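Local coordinates for protein tryptophan decarboxylase 1 (Oryza sativa subsp. japonica, PDB 6KHO) that decarboxylates L-tryptophan to tryptamine and 5-hydroxy-L-tryptophan to serotonin, using pyridoxal 5'-phosphate as cofactor and working as a homodimer, at residues Leu202-Val207 with Gly260-Tyr265; Ala302-Ile307 with Ile324-His329; Leu336-Leu341 with Leu387-Val392. One frame throughout, in Å; residues are numbered along the deposited sequence.

All three interactions reach the mixed seven-stranded sheet of the pyridoxal phosphate-binding domain. Interaction 1 joins two parallel strands toward one side of it; its centre lies about 29 Å from that of interaction 2 and about 34 Å from that of interaction 3. Interactions 2 and 3, with centres about 11 Å apart, meet directly: M326 O lies 2.7 Å from C340 N, a probable bond between neighbouring strands, and H329 ND1 lies 2.8 Å from C338 N. The cofactor is close to this pair, about 5 Å from the side chain of S327 and about 7 Å from that of L336, whereas in interaction 1 the side chain of Y265 stays about 11 Å from it.

Interaction 1: residues Leu202-Val207 with Gly260-Tyr265; sequences LHRLAV and GLVPTY
The side chain of R204 bends at chi3 and brings NH1 to the carbonyl of G260, which sits at the guanidinium edge near its plane. R204 NH1 to G260 O is short, 2.6 Å, but the N-H is poorly aimed (129°) and the bond is weak. On its way the same guanidinium passes obliquely by V262 CG2. A leucine in place of R204 would probably leave G260 O without this donor and V262 CG2 without its guanidinium neighbour. L205 and V262 lie alongside each other, pointing the same way, with L205 CD2 3.7 Å from V262 CB. T264 crosses the L205 side chain at a slant, its OG1 3.5 Å from L205 CB. On the same face as L205 and V262, V207 CG1 packs against Y265 CB, while the ring of Y265 leads away to helix 175-194, where its hydroxyl bonds to T182.

Beneath these side chains runs the parallel pairing of strands 205-210 and 262-269, neighbours in the mixed sheet of this fold type I enzyme. Helix 246-258 carries the chain from the outermost strand 231-234 back past strand 205-210 to strand 262-269, and ends in a Schellman motif with G260 at C-prime. V262 N gives a nearly straight bond (170°) to R204 O, A206 N donates to V262 O at 2.9 Å, and T264 N to A206 O at 2.8 Å. V262 O is gripped twice: T264 OG1, placed beside its own backbone N by chi1 of -67°, also donates to it at 2.9 Å, and the two donors come from opposite faces of the carbonyl plane.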
loop_
_atom_site.group_PDB
_atom_site.type_symbol
_atom_site.label_atom_id
_atom_site.label_comp_id
_atom_site.label_asym_id
_atom_site.label_seq_id
_atom_site.Cartn_x
_atom_site.Cartn_y
_atom_site.Cartn_z
ATOM N N LEU A 202 8.421 8.591 26.122
ATOM C CA LEU A 202 7.301 8.588 25.178
ATOM C C LEU A 202 5.971 8.862 25.873
ATOM O O LEU A 202 5.084 9.501 25.289
ATOM C CB LEU A 202 7.254 7.255 24.417
ATOM C CG LEU A 202 6.304 7.068 23.222
ATOM C CD1 LEU A 202 6.077 8.353 22.440
ATOM C CD2 LEU A 202 6.810 5.972 22.263
ATOM N N HIS A 203 5.818 8.428 27.126
ATOM C CA HIS A 203 4.538 8.637 27.800
ATOM C C HIS A 203 4.291 10.098 28.173
ATOM O O HIS A 203 3.216 10.418 28.688
ATOM C CB HIS A 203 4.450 7.757 29.047
ATOM C CG HIS A 203 5.226 8.289 30.209
ATOM N ND1 HIS A 203 6.604 8.273 30.251
ATOM C CD2 HIS A 203 4.820 8.863 31.365
ATOM C CE1 HIS A 203 7.015 8.817 31.383
ATOM N NE2 HIS A 203 5.952 9.185 32.077
ATOM N N ARG A 204 5.237 10.996 27.909
ATOM C CA ARG A 204 5.028 12.410 28.161
ATOM C C ARG A 204 4.672 13.212 26.913
ATOM O O ARG A 204 4.371 14.403 27.035
ATOM C CB ARG A 204 6.273 13.016 28.821
ATOM C CG ARG A 204 6.486 12.547 30.258
ATOM C CD ARG A 204 7.456 13.456 31.016
ATOM N NE ARG A 204 8.679 13.732 30.257
ATOM C CZ ARG A 204 9.017 14.926 29.765
ATOM N NH1 ARG A 204 8.228 15.980 29.950
ATOM N NH2 ARG A 204 10.153 15.076 29.090
ATOM N N LEU A 205 4.691 12.602 25.723
ATOM C CA LEU A 205 4.336 13.310 24.498
ATOM C C LEU A 205 2.823 13.379 24.333
ATOM O O LEU A 205 2.108 12.410 24.597
ATOM C CB LEU A 205 4.955 12.620 23.271
ATOM C CG LEU A 205 6.466 12.345 23.278
ATOM C CD1 LEU A 205 6.953 11.946 21.876
ATOM C CD2 LEU A 205 7.253 13.559 23.773
ATOM N N ALA A 206 2.337 14.516 23.857
ATOM C CA ALA A 206 0.914 14.693 23.620
ATOM C C ALA A 206 0.663 15.112 22.180
ATOM O O ALA A 206 1.482 15.808 21.572
ATOM C CB ALA A 206 0.314 15.742 24.567
ATOM N N VAL A 207 -0.496 14.696 21.646
ATOM C CA VAL A 207 -0.915 15.023 20.287
ATOM C C VAL A 207 -2.370 15.480 20.311
ATOM O O VAL A 207 -3.136 15.145 21.220
ATOM C CB VAL A 207 -0.734 13.837 19.305
ATOM C CG1 VAL A 207 0.692 13.333 19.339
ATOM C CG2 VAL A 207 -1.696 12.703 19.628
ATOM N N GLY A 260 3.931 19.504 32.430
ATOM C CA GLY A 260 5.132 18.755 32.138
ATOM C C GLY A 260 5.058 17.837 30.937
ATOM O O GLY A 260 6.011 17.086 30.699
ATOM N N LEU A 261 3.960 17.848 30.186
ATOM C CA LEU A 261 3.901 17.061 28.957
ATOM C C LEU A 261 4.527 17.839 27.801
ATOM O O LEU A 261 4.691 19.059 27.865
ATOM C CB LEU A 261 2.457 16.702 28.613
ATOM C CG LEU A 261 1.698 15.922 29.688
ATOM C CD1 LEU A 261 0.245 15.731 29.281
ATOM C CD2 LEU A 261 2.383 14.584 29.939
ATOM N N VAL A 262 4.852 17.122 26.724
ATOM C CA VAL A 262 5.468 17.734 25.547
ATOM C C VAL A 262 4.486 17.726 24.380
ATOM O O VAL A 262 4.273 16.665 23.763
ATOM C CB VAL A 262 6.761 17.005 25.154
ATOM C CG1 VAL A 262 7.420 17.694 23.970
ATOM C CG2 VAL A 262 7.709 16.894 26.350
ATOM N N PRO A 263 3.867 18.861 24.048
ATOM C CA PRO A 263 3.003 18.910 22.861
ATOM C C PRO A 263 3.833 18.679 21.611
ATOM O O PRO A 263 4.831 19.363 21.373
ATOM C CB PRO A 263 2.414 20.325 22.898
ATOM C CG PRO A 263 2.610 20.779 24.319
ATOM C CD PRO A 263 3.875 20.143 24.774
ATOM N N THR A 264 3.403 17.709 20.810
ATOM C CA THR A 264 4.266 17.111 19.803
ATOM C C THR A 264 3.757 17.273 18.377
ATOM O O THR A 264 4.573 17.454 17.468
ATOM C CB THR A 264 4.472 15.618 20.126
ATOM O OG1 THR A 264 5.230 15.493 21.343
ATOM C CG2 THR A 264 5.198 14.880 18.995
ATOM N N TYR A 265 2.441 17.284 18.161
ATOM C CA TYR A 265 1.883 17.124 16.820
ATOM C C TYR A 265 0.420 17.534 16.854
ATOM O O TYR A 265 -0.308 17.162 17.779
ATOM C CB TYR A 265 2.042 15.668 16.368
ATOM C CG TYR A 265 1.598 15.288 14.954
ATOM C CD1 TYR A 265 0.258 15.259 14.591
ATOM C CD2 TYR A 265 2.541 14.871 14.015
ATOM C CE1 TYR A 265 -0.125 14.857 13.292
ATOM C CE2 TYR A 265 2.172 14.465 12.727
ATOM C CZ TYR A 265 0.846 14.466 12.372
ATOM O OH TYR A 265 0.499 14.024 11.102
#

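Interaction 2: residues Ala302-Ile307 with Ile324-His329; sequences AGSACI and ISMSPH
G303 and M326 bring the two backbones closest, their CA atoms 5.4 Å apart. Residues 302-305 coil with helical backbone angles, and the turn is tied by bonds from A305 N to A302 O and from C306 N to G303 O; 324-326 is extended strand that leads through S327 into the short helix 328-331. The coil thus comes up to the strand where G303 has no side chain: a CB on it would point at the strand and collide with CB of M326.

M326 fills this approach. Its CG stands between the backbone N and the carbonyl carbon (chi1 47°), and further bends at chi2 and chi3 fold the thioether over so that the terminal methyl, CE, meets the peptide joining G303 to S304. M326 CE lies 3.6 Å from G303 C and equally near S304 N, with S304 OG a little farther off at 4.0 Å. The hydroxyl of S304, beside its own backbone N, does not touch S327 O directly; a water spans the gap, 2.6 Å from S304 OG and donating to S327 O at 2.8 Å. S327 OG turns the other way and bonds to T339 on the neighbouring strand, while S304 also packs on W331 and on I405 of helix 386-420.

The contact thus joins the loop that follows strand 294-298 to the segment just before K330, the lysine to which the cofactor attaches in this enzyme, though it is not attached here. A van der Waals contact of the M326 methyl with the G303-S304 peptide is joined by one water-mediated polar link, which implies close fit rather than direct bonding, with glycine letting the backbones come near.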
loop_
_atom_site.group_PDB
_atom_site.type_symbol
_atom_site.label_atom_id
_atom_site.label_comp_id
_atom_site.label_asym_id
_atom_site.label_seq_id
_atom_site.Cartn_x
_atom_site.Cartn_y
_atom_site.Cartn_z
ATOM N N ALA A 302 -11.016 17.215 0.172
ATOM C CA ALA A 302 -11.208 18.563 -0.337
ATOM C C ALA A 302 -9.940 19.176 -0.920
ATOM O O ALA A 302 -10.034 20.195 -1.601
ATOM C CB ALA A 302 -11.758 19.458 0.767
ATOM N N GLY A 303 -8.765 18.595 -0.666
ATOM C CA GLY A 303 -7.557 19.095 -1.301
ATOM C C GLY A 303 -7.680 19.226 -2.809
ATOM O O GLY A 303 -7.192 20.196 -3.397
ATOM N N SER A 304 -8.336 18.255 -3.460
ATOM C CA SER A 304 -8.477 18.310 -4.916
ATOM C C SER A 304 -9.220 19.556 -5.377
ATOM O O SER A 304 -8.922 20.086 -6.455
ATOM C CB SER A 304 -9.195 17.063 -5.439
ATOM O OG SER A 304 -8.431 15.901 -5.207
ATOM N N ALA A 305 -10.186 20.042 -4.585
ATOM C CA ALA A 305 -10.916 21.240 -4.984
ATOM C C ALA A 305 -10.032 22.480 -4.973
ATOM O O ALA A 305 -10.374 23.481 -5.614
ATOM C CB ALA A 305 -12.129 21.451 -4.072
ATOM N N CYS A 306 -8.894 22.424 -4.289
ATOM C CA CYS A 306 -8.018 23.572 -4.137
ATOM C C CYS A 306 -7.172 23.840 -5.371
ATOM O O CYS A 306 -6.386 24.796 -5.371
ATOM C CB CYS A 306 -7.136 23.380 -2.904
ATOM S SG CYS A 306 -8.113 23.379 -1.364
ATOM N N ILE A 307 -7.326 23.038 -6.430
ATOM C CA ILE A 307 -6.788 23.410 -7.730
ATOM C C ILE A 307 -7.621 24.490 -8.402
ATOM O O ILE A 307 -7.212 25.015 -9.446
ATOM C CB ILE A 307 -6.674 22.178 -8.652
ATOM C CG1 ILE A 307 -8.065 21.723 -9.106
ATOM C CG2 ILE A 307 -5.901 21.069 -7.942
ATOM C CD1 ILE A 307 -8.063 20.654 -10.205
ATOM N N ILE A 324 1.384 18.220 4.501
ATOM C CA ILE A 324 0.005 18.234 4.022
ATOM C C ILE A 324 -0.165 17.030 3.105
ATOM O O ILE A 324 0.740 16.688 2.340
ATOM C CB ILE A 324 -0.346 19.557 3.298
ATOM C CG1 ILE A 324 -1.762 19.502 2.702
ATOM C CG2 ILE A 324 0.647 19.861 2.201
ATOM C CD1 ILE A 324 -2.346 20.878 2.342
ATOM N N SER A 325 -1.308 16.357 3.217
ATOM C CA SER A 325 -1.623 15.230 2.357
ATOM C C SER A 325 -3.009 15.413 1.761
ATOM O O SER A 325 -3.888 16.038 2.365
ATOM C CB SER A 325 -1.548 13.891 3.112
ATOM O OG SER A 325 -2.399 13.880 4.257
ATOM N N MET A 326 -3.186 14.866 0.558
ATOM C CA MET A 326 -4.490 14.771 -0.072
ATOM C C MET A 326 -4.483 13.549 -0.979
ATOM O O MET A 326 -3.422 13.031 -1.351
ATOM C CB MET A 326 -4.841 16.040 -0.861
ATOM C CG MET A 326 -3.737 16.522 -1.734
ATOM S SD MET A 326 -3.937 15.908 -3.407
ATOM C CE MET A 326 -4.867 17.296 -4.028
ATOM N N SER A 327 -5.676 13.074 -1.317
ATOM C CA SER A 327 -5.820 11.819 -2.053
ATOM C C SER A 327 -6.452 12.068 -3.410
ATOM O O SER A 327 -7.670 12.304 -3.498
ATOM C CB SER A 327 -6.645 10.815 -1.253
ATOM O OG SER A 327 -5.926 10.399 -0.105
ATOM N N PRO A 328 -5.678 12.036 -4.486
ATOM C CA PRO A 328 -6.287 12.006 -5.818
ATOM C C PRO A 328 -7.260 10.853 -5.973
ATOM O O PRO A 328 -8.195 10.961 -6.767
ATOM C CB PRO A 328 -5.082 11.862 -6.759
ATOM C CG PRO A 328 -3.951 12.489 -5.990
ATOM C CD PRO A 328 -4.205 12.117 -4.547
ATOM N N HIS A 329 -7.093 9.764 -5.206
ATOM C CA HIS A 329 -8.051 8.672 -5.365
ATOM C C HIS A 329 -9.397 8.963 -4.716
ATOM O O HIS A 329 -10.292 8.114 -4.778
ATOM C CB HIS A 329 -7.466 7.331 -4.875
ATOM C CG HIS A 329 -7.359 7.182 -3.384
ATOM N ND1 HIS A 329 -6.216 6.707 -2.778
ATOM C CD2 HIS A 329 -8.263 7.359 -2.389
ATOM C CE1 HIS A 329 -6.408 6.630 -1.472
ATOM N NE2 HIS A 329 -7.642 7.022 -1.210
HETATM O O HOH W 1 -9.482 14.441 -3.370
#

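Interaction 3: residues Leu336-Leu341 with Leu387-Val392; sequences LDCTCL and LKLWMV
K388 reaches from helix 386-420 to the chain at L336-C338 and can be followed outward from its backbone. CB points toward that chain, and chi1 of 65° sets CG between the backbone N and the carbonyl carbon; beyond it the side chain is fully extended. K388 CE passes C338 CB at 4.2 Å and comes to 3.4 Å from D337 O. At the tip, K388 NZ donates to D337 O at 3.0 Å, from above the carbonyl plane (53° out of it) and not along a lone pair. NZ also bonds to C335 O and forms a salt bridge with D116 of helix 110-122, so this buried ammonium is held by two carbonyls and a carboxylate, which would probably favour its charged form.

One residue along the helix, L389 supplies the apolar half of the contact. Its CG lies opposite the backbone N (chi1 -173°), and L389 CD2 touches the sulfurs of two residues that are both turned toward the helix: C340 SG at 3.8 Å and C338 SG at 4.2 Å. C340 lies on strand 339-343.

R383 and N123 of the second subunit bond to the backbone of L336, so the chain gripped by K388 also borders the dimer interface. The start of the long helix 386-420 covers strand 339-343 of the mixed sheet, beside the helix 328-331 that carries K330; such a central sheet flanked by helices is the large domain of fold type I pyridoxal phosphate enzymes, to which group II decarboxylases belong.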
loop_
_atom_site.group_PDB
_atom_site.type_symbol
_atom_site.label_atom_id
_atom_site.label_comp_id
_atom_site.label_asym_id
_atom_site.label_seq_id
_atom_site.Cartn_x
_atom_site.Cartn_y
_atom_site.Cartn_z
ATOM N N LEU A 336 -7.862 4.084 -6.872
ATOM C CA LEU A 336 -7.074 3.696 -5.701
ATOM C C LEU A 336 -5.915 2.784 -6.110
ATOM O O LEU A 336 -6.010 2.042 -7.091
ATOM C CB LEU A 336 -7.970 2.983 -4.679
ATOM C CG LEU A 336 -8.859 3.833 -3.754
ATOM C CD1 LEU A 336 -10.116 4.352 -4.453
ATOM C CD2 LEU A 336 -9.234 3.027 -2.513
ATOM N N ASP A 337 -4.796 2.843 -5.370
ATOM C CA ASP A 337 -4.527 3.803 -4.281
ATOM C C ASP A 337 -3.643 4.946 -4.779
ATOM O O ASP A 337 -2.757 4.733 -5.622
ATOM C CB ASP A 337 -3.807 3.140 -3.092
ATOM C CG ASP A 337 -4.279 1.720 -2.815
ATOM O OD1 ASP A 337 -5.495 1.525 -2.613
ATOM O OD2 ASP A 337 -3.431 0.795 -2.794
ATOM N N CYS A 338 -3.865 6.142 -4.234
ATOM C CA CYS A 338 -3.055 7.300 -4.589
ATOM C C CYS A 338 -3.246 8.432 -3.572
ATOM O O CYS A 338 -4.205 9.200 -3.676
ATOM C CB CYS A 338 -3.414 7.792 -5.994
ATOM S SG CYS A 338 -2.314 9.143 -6.583
ATOM N N THR A 339 -2.356 8.534 -2.587
ATOM C CA THR A 339 -2.365 9.643 -1.634
ATOM C C THR A 339 -1.035 10.364 -1.742
ATOM O O THR A 339 0.016 9.718 -1.734
ATOM C CB THR A 339 -2.576 9.160 -0.194
ATOM O OG1 THR A 339 -3.813 8.450 -0.108
ATOM C CG2 THR A 339 -2.607 10.352 0.788
ATOM N N CYS A 340 -1.078 11.689 -1.846
ATOM C CA CYS A 340 0.122 12.497 -2.019
ATOM C C CYS A 340 0.450 13.200 -0.708
ATOM O O CYS A 340 -0.404 13.885 -0.149
ATOM C CB CYS A 340 -0.079 13.517 -3.142
ATOM S SG CYS A 340 -0.333 12.673 -4.741
ATOM N N LEU A 341 1.682 13.026 -0.229
ATOM C CA LEU A 341 2.169 13.692 0.974
ATOM C C LEU A 341 3.261 14.679 0.594
ATOM O O LEU A 341 4.203 14.306 -0.110
ATOM C CB LEU A 341 2.726 12.674 1.974
ATOM C CG LEU A 341 3.587 13.261 3.100
ATOM C CD1 LEU A 341 2.719 14.137 4.025
ATOM C CD2 LEU A 341 4.269 12.147 3.875
ATOM N N LEU A 387 2.713 6.900 -12.550
ATOM C CA LEU A 387 2.308 6.840 -13.948
ATOM C C LEU A 387 0.848 7.249 -14.121
ATOM O O LEU A 387 0.527 8.087 -14.976
ATOM C CB LEU A 387 2.560 5.436 -14.506
ATOM C CG LEU A 387 2.315 5.272 -16.009
ATOM C CD1 LEU A 387 3.217 6.209 -16.807
ATOM C CD2 LEU A 387 2.551 3.830 -16.440
ATOM N N LYS A 388 -0.057 6.676 -13.320
ATOM C CA LYS A 388 -1.471 6.988 -13.521
ATOM C C LYS A 388 -1.769 8.442 -13.181
ATOM O O LYS A 388 -2.584 9.083 -13.853
ATOM C CB LYS A 388 -2.361 6.049 -12.702
ATOM C CG LYS A 388 -2.221 6.173 -11.190
ATOM C CD LYS A 388 -3.115 5.154 -10.495
ATOM C CE LYS A 388 -2.685 4.936 -9.048
ATOM N NZ LYS A 388 -3.561 3.921 -8.375
ATOM N N LEU A 389 -1.105 8.988 -12.153
ATOM C CA LEU A 389 -1.338 10.387 -11.800
ATOM C C LEU A 389 -0.849 11.326 -12.905
ATOM O O LEU A 389 -1.541 12.289 -13.263
ATOM C CB LEU A 389 -0.653 10.714 -10.472
ATOM C CG LEU A 389 -0.962 12.105 -9.928
ATOM C CD1 LEU A 389 -2.470 12.378 -9.932
ATOM C CD2 LEU A 389 -0.351 12.291 -8.520
ATOM N N TRP A 390 0.334 11.054 -13.464
ATOM C CA TRP A 390 0.817 11.845 -14.598
ATOM C C TRP A 390 -0.105 11.697 -15.809
ATOM O O TRP A 390 -0.418 12.681 -16.488
ATOM C CB TRP A 390 2.247 11.428 -14.951
ATOM C CG TRP A 390 2.720 11.950 -16.277
ATOM C CD1 TRP A 390 3.121 13.225 -16.564
ATOM C CD2 TRP A 390 2.822 11.209 -17.505
ATOM N NE1 TRP A 390 3.459 13.325 -17.897
ATOM C CE2 TRP A 390 3.282 12.104 -18.497
ATOM C CE3 TRP A 390 2.549 9.882 -17.864
ATOM C CZ2 TRP A 390 3.506 11.708 -19.821
ATOM C CZ3 TRP A 390 2.783 9.483 -19.186
ATOM C CH2 TRP A 390 3.254 10.402 -20.147
ATOM N N MET A 391 -0.575 10.480 -16.080
ATOM C CA MET A 391 -1.428 10.277 -17.252
ATOM C C MET A 391 -2.736 11.054 -17.142
ATOM O O MET A 391 -3.262 11.544 -18.149
ATOM C CB MET A 391 -1.709 8.797 -17.433
ATOM C CG MET A 391 -0.567 8.060 -18.096
ATOM S SD MET A 391 -1.172 6.543 -18.856
ATOM C CE MET A 391 0.319 6.013 -19.695
ATOM N N VAL A 392 -3.287 11.156 -15.934
ATOM C CA VAL A 392 -4.514 11.926 -15.738
ATOM C C VAL A 392 -4.268 13.400 -16.053
ATOM O O VAL A 392 -5.022 14.025 -16.813
ATOM C CB VAL A 392 -5.042 11.730 -14.301
ATOM C CG1 VAL A 392 -6.049 12.821 -13.943
ATOM C CG2 VAL A 392 -5.661 10.347 -14.157
#